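Local coordinates for protein HIRA (Homo sapiens, PDB 5YJE) that works with ASF1A as a histone chaperone that promotes replication-independent chromatin assembly and is required for periodic repression of histone genes during the cell cycle, at residues V165-I174 with F205-N213. Numbering follows the deposited sequence.
Sequences VVKEESLHSI and FNPSLSTWN
Phe-205 meets Val-166 and Glu-169 over one face of its ring. Val-166 CG1 stands 4.1 Å from the Phe-205 ring centroid, 24° off the normal, which identifies a CH-pi contact. The branch reaches there by lying opposite its own backbone N. Farther along the same face, Glu-169 crosses the ring at about a right angle: Glu-169 CG lies 3.3 Å from Phe-205 CE1, and the bend at chi2 then folds the carboxylate back over the CE1/CZ side, its plane tilted 29° from the ring. Glu-169 OE2 has a long, weak ion pair with Lys-167 of a neighbouring subunit.

Beyond the strand end, Pro-207 lies alongside Val-165, the two side chains pointing the same way, and Pro-207 CG is 3.7 Å from Val-165 CG1. In the connection that follows, Leu-209 N donates to Asn-206 OD1 at 2.9 Å, an Asx motif. Ser-210 OG is hydrogen-bonded to the same Lys-167 of the neighbouring subunit.

Trp-212 is clasped between Phe-205 CD1 over one indole face and Ile-174 CD1 over the other, the methyl 3.3 Å from the six-membered-ring centroid. Leu-171 CD2 approaches CZ2 obliquely. Trp-212 NE1 donates to Ser-170 O at 3.3 Å, bent to 145° at the hydrogen. A leucine in place of Trp-212 would probably leave Ser-170 O without this donor and open a gap beneath Ile-174.

Strand 163-170 and the start of helix 172-175 thus pack against the hairpin 201-206/211-217 of the next four-stranded antiparallel sheet, consistent with face-to-face blade packing in a beta-propeller-like domain of HIRA's C-terminal part, the TUP1-like enhancer of split region.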
loop_
_atom_site.group_PDB
_atom_site.type_symbol
_atom_site.label_atom_id
_atom_site.label_comp_id
_atom_site.label_asym_id
_atom_site.label_seq_id
_atom_site.Cartn_x
_atom_site.Cartn_y
_atom_site.Cartn_z
ATOM N N VAL B 165 -5.528 -1.782 -7.623
ATOM C CA VAL B 165 -6.563 -2.006 -6.630
ATOM C C VAL B 165 -6.273 -3.248 -5.809
ATOM O O VAL B 165 -6.314 -3.216 -4.580
ATOM C CB VAL B 165 -7.946 -2.093 -7.301
ATOM C CG1 VAL B 165 -8.993 -2.408 -6.270
ATOM C CG2 VAL B 165 -8.252 -0.797 -8.027
ATOM N N VAL B 166 -5.951 -4.350 -6.480
ATOM C CA VAL B 166 -5.573 -5.591 -5.820
ATOM C C VAL B 166 -4.240 -6.036 -6.399
ATOM O O VAL B 166 -4.126 -6.239 -7.616
ATOM C CB VAL B 166 -6.635 -6.689 -6.011
ATOM C CG1 VAL B 166 -6.241 -7.924 -5.235
ATOM C CG2 VAL B 166 -8.021 -6.193 -5.596
ATOM N N LYS B 167 -3.245 -6.227 -5.534
ATOM C CA LYS B 167 -1.874 -6.520 -5.944
ATOM C C LYS B 167 -1.580 -8.004 -5.754
ATOM O O LYS B 167 -1.238 -8.434 -4.652
ATOM C CB LYS B 167 -0.894 -5.655 -5.153
ATOM C CG LYS B 167 0.585 -5.980 -5.371
ATOM C CD LYS B 167 1.024 -5.683 -6.785
ATOM C CE LYS B 167 2.525 -5.935 -7.001
ATOM N NZ LYS B 167 3.399 -5.056 -6.175
ATOM N N GLU B 168 -1.699 -8.775 -6.835
ATOM C CA GLU B 168 -1.230 -10.169 -6.924
ATOM C C GLU B 168 -1.568 -11.007 -5.680
ATOM O O GLU B 168 -0.696 -11.599 -5.047
ATOM C CB GLU B 168 0.278 -10.223 -7.187
ATOM C CG GLU B 168 0.693 -9.999 -8.635
ATOM C CD GLU B 168 1.888 -9.051 -8.768
ATOM O OE1 GLU B 168 1.717 -7.993 -9.415
ATOM O OE2 GLU B 168 2.986 -9.352 -8.223
ATOM N N GLU B 169 -2.855 -11.081 -5.355
ATOM C CA GLU B 169 -3.297 -11.874 -4.207
ATOM C C GLU B 169 -3.402 -13.329 -4.603
ATOM O O GLU B 169 -4.104 -13.664 -5.559
ATOM C CB GLU B 169 -4.641 -11.387 -3.687
ATOM C CG GLU B 169 -4.520 -10.051 -3.041
ATOM C CD GLU B 169 -3.638 -10.082 -1.790
ATOM O OE1 GLU B 169 -3.752 -11.035 -0.983
ATOM O OE2 GLU B 169 -2.847 -9.137 -1.617
ATOM N N SER B 170 -2.730 -14.197 -3.861
ATOM C CA SER B 170 -2.902 -15.621 -4.101
ATOM C C SER B 170 -4.349 -16.043 -3.849
ATOM O O SER B 170 -5.014 -15.562 -2.921
ATOM C CB SER B 170 -1.966 -16.436 -3.223
ATOM O OG SER B 170 -2.206 -17.815 -3.462
ATOM N N LEU B 171 -4.849 -16.909 -4.721
ATOM C CA LEU B 171 -6.137 -17.558 -4.529
ATOM C C LEU B 171 -6.026 -18.867 -3.753
ATOM O O LEU B 171 -7.012 -19.604 -3.653
ATOM C CB LEU B 171 -6.815 -17.804 -5.885
ATOM C CG LEU B 171 -7.397 -16.587 -6.601
ATOM C CD1 LEU B 171 -8.081 -17.034 -7.892
ATOM C CD2 LEU B 171 -8.405 -15.911 -5.706
ATOM N N HIS B 172 -4.847 -19.162 -3.212
ATOM C CA HIS B 172 -4.614 -20.447 -2.566
ATOM C C HIS B 172 -5.479 -20.615 -1.321
ATOM O O HIS B 172 -6.047 -21.689 -1.089
ATOM C CB HIS B 172 -3.128 -20.581 -2.225
ATOM C CG HIS B 172 -2.800 -21.787 -1.404
ATOM N ND1 HIS B 172 -2.909 -23.074 -1.893
ATOM C CD2 HIS B 172 -2.354 -21.902 -0.129
ATOM C CE1 HIS B 172 -2.542 -23.928 -0.954
ATOM N NE2 HIS B 172 -2.200 -23.244 0.126
ATOM N N SER B 173 -5.596 -19.559 -0.522
ATOM C CA SER B 173 -6.404 -19.599 0.692
ATOM C C SER B 173 -7.837 -20.011 0.391
ATOM O O SER B 173 -8.415 -20.838 1.094
ATOM C CB SER B 173 -6.382 -18.227 1.354
ATOM O OG SER B 173 -6.541 -18.349 2.732
ATOM N N ILE B 174 -8.420 -19.436 -0.658
ATOM C CA ILE B 174 -9.796 -19.703 -1.038
ATOM C C ILE B 174 -9.943 -21.090 -1.646
ATOM O O ILE B 174 -10.978 -21.748 -1.481
ATOM C CB ILE B 174 -10.246 -18.616 -2.028
ATOM C CG1 ILE B 174 -10.449 -17.299 -1.305
ATOM C CG2 ILE B 174 -11.496 -19.022 -2.823
ATOM C CD1 ILE B 174 -10.864 -16.256 -2.273
ATOM N N PHE B 205 -12.479 -9.836 -2.066
ATOM C CA PHE B 205 -11.246 -9.216 -1.598
ATOM C C PHE B 205 -11.513 -7.743 -1.312
ATOM O O PHE B 205 -11.948 -7.000 -2.196
ATOM C CB PHE B 205 -10.095 -9.367 -2.595
ATOM C CG PHE B 205 -8.770 -9.000 -1.998
ATOM C CD1 PHE B 205 -8.014 -9.940 -1.327
ATOM C CD2 PHE B 205 -8.320 -7.691 -2.036
ATOM C CE1 PHE B 205 -6.800 -9.582 -0.718
ATOM C CE2 PHE B 205 -7.124 -7.340 -1.452
ATOM C CZ PHE B 205 -6.362 -8.289 -0.785
ATOM N N ASN B 206 -11.259 -7.323 -0.079
ATOM C CA ASN B 206 -11.435 -5.928 0.260
ATOM C C ASN B 206 -10.112 -5.211 0.057
ATOM O O ASN B 206 -9.104 -5.629 0.637
ATOM C CB ASN B 206 -11.918 -5.760 1.695
ATOM C CG ASN B 206 -12.329 -4.321 1.997
ATOM O OD1 ASN B 206 -11.644 -3.612 2.729
ATOM N ND2 ASN B 206 -13.426 -3.871 1.380
ATOM N N PRO B 207 -10.055 -4.171 -0.777
ATOM C CA PRO B 207 -8.745 -3.549 -1.054
ATOM C C PRO B 207 -8.205 -2.744 0.112
ATOM O O PRO B 207 -6.993 -2.752 0.349
ATOM C CB PRO B 207 -9.019 -2.680 -2.294
ATOM C CG PRO B 207 -10.260 -3.253 -2.913
ATOM C CD PRO B 207 -11.095 -3.708 -1.709
ATOM N N SER B 208 -9.071 -2.105 0.897
ATOM C CA SER B 208 -8.598 -1.339 2.046
ATOM C C SER B 208 -8.131 -2.247 3.181
ATOM O O SER B 208 -7.071 -2.015 3.781
ATOM C CB SER B 208 -9.712 -0.415 2.526
ATOM O OG SER B 208 -10.033 0.519 1.517
ATOM N N LEU B 209 -8.935 -3.254 3.543
ATOM C CA LEU B 209 -8.462 -4.163 4.582
ATOM C C LEU B 209 -7.353 -5.058 4.050
ATOM O O LEU B 209 -6.511 -5.526 4.827
ATOM C CB LEU B 209 -9.603 -5.013 5.134
ATOM C CG LEU B 209 -10.562 -4.505 6.217
ATOM C CD1 LEU B 209 -11.514 -5.630 6.579
ATOM C CD2 LEU B 209 -9.859 -3.954 7.485
ATOM N N SER B 210 -7.338 -5.293 2.729
ATOM C CA SER B 210 -6.361 -6.164 2.074
ATOM C C SER B 210 -6.558 -7.616 2.492
ATOM O O SER B 210 -5.603 -8.343 2.767
ATOM C CB SER B 210 -4.923 -5.703 2.329
ATOM O OG SER B 210 -4.129 -5.982 1.191
ATOM N N THR B 211 -7.814 -8.047 2.494
ATOM C CA THR B 211 -8.218 -9.333 3.037
ATOM C C THR B 211 -9.181 -10.027 2.085
ATOM O O THR B 211 -10.003 -9.390 1.420
ATOM C CB THR B 211 -8.925 -9.191 4.415
ATOM O OG1 THR B 211 -9.956 -8.200 4.317
ATOM C CG2 THR B 211 -7.962 -8.803 5.526
ATOM N N TRP B 212 -9.088 -11.345 2.059
ATOM C CA TRP B 212 -10.227 -12.157 1.674
ATOM C C TRP B 212 -11.256 -12.146 2.800
ATOM O O TRP B 212 -10.924 -12.405 3.966
ATOM C CB TRP B 212 -9.762 -13.566 1.377
ATOM C CG TRP B 212 -8.998 -13.620 0.106
ATOM C CD1 TRP B 212 -7.670 -13.888 -0.044
ATOM C CD2 TRP B 212 -9.516 -13.375 -1.212
ATOM N NE1 TRP B 212 -7.330 -13.840 -1.378
ATOM C CE2 TRP B 212 -8.444 -13.527 -2.114
ATOM C CE3 TRP B 212 -10.786 -13.041 -1.713
ATOM C CZ2 TRP B 212 -8.598 -13.360 -3.494
ATOM C CZ3 TRP B 212 -10.944 -12.887 -3.074
ATOM C CH2 TRP B 212 -9.849 -13.047 -3.957
ATOM N N ASN B 213 -12.501 -11.819 2.454
ATOM C CA ASN B 213 -13.593 -11.747 3.411
ATOM C C ASN B 213 -14.739 -12.650 2.991
ATOM O O ASN B 213 -15.188 -12.600 1.843
ATOM C CB ASN B 213 -14.116 -10.326 3.574
ATOM C CG ASN B 213 -13.042 -9.372 4.012
ATOM O OD1 ASN B 213 -12.539 -8.583 3.216
ATOM N ND2 ASN B 213 -12.650 -9.463 5.275
#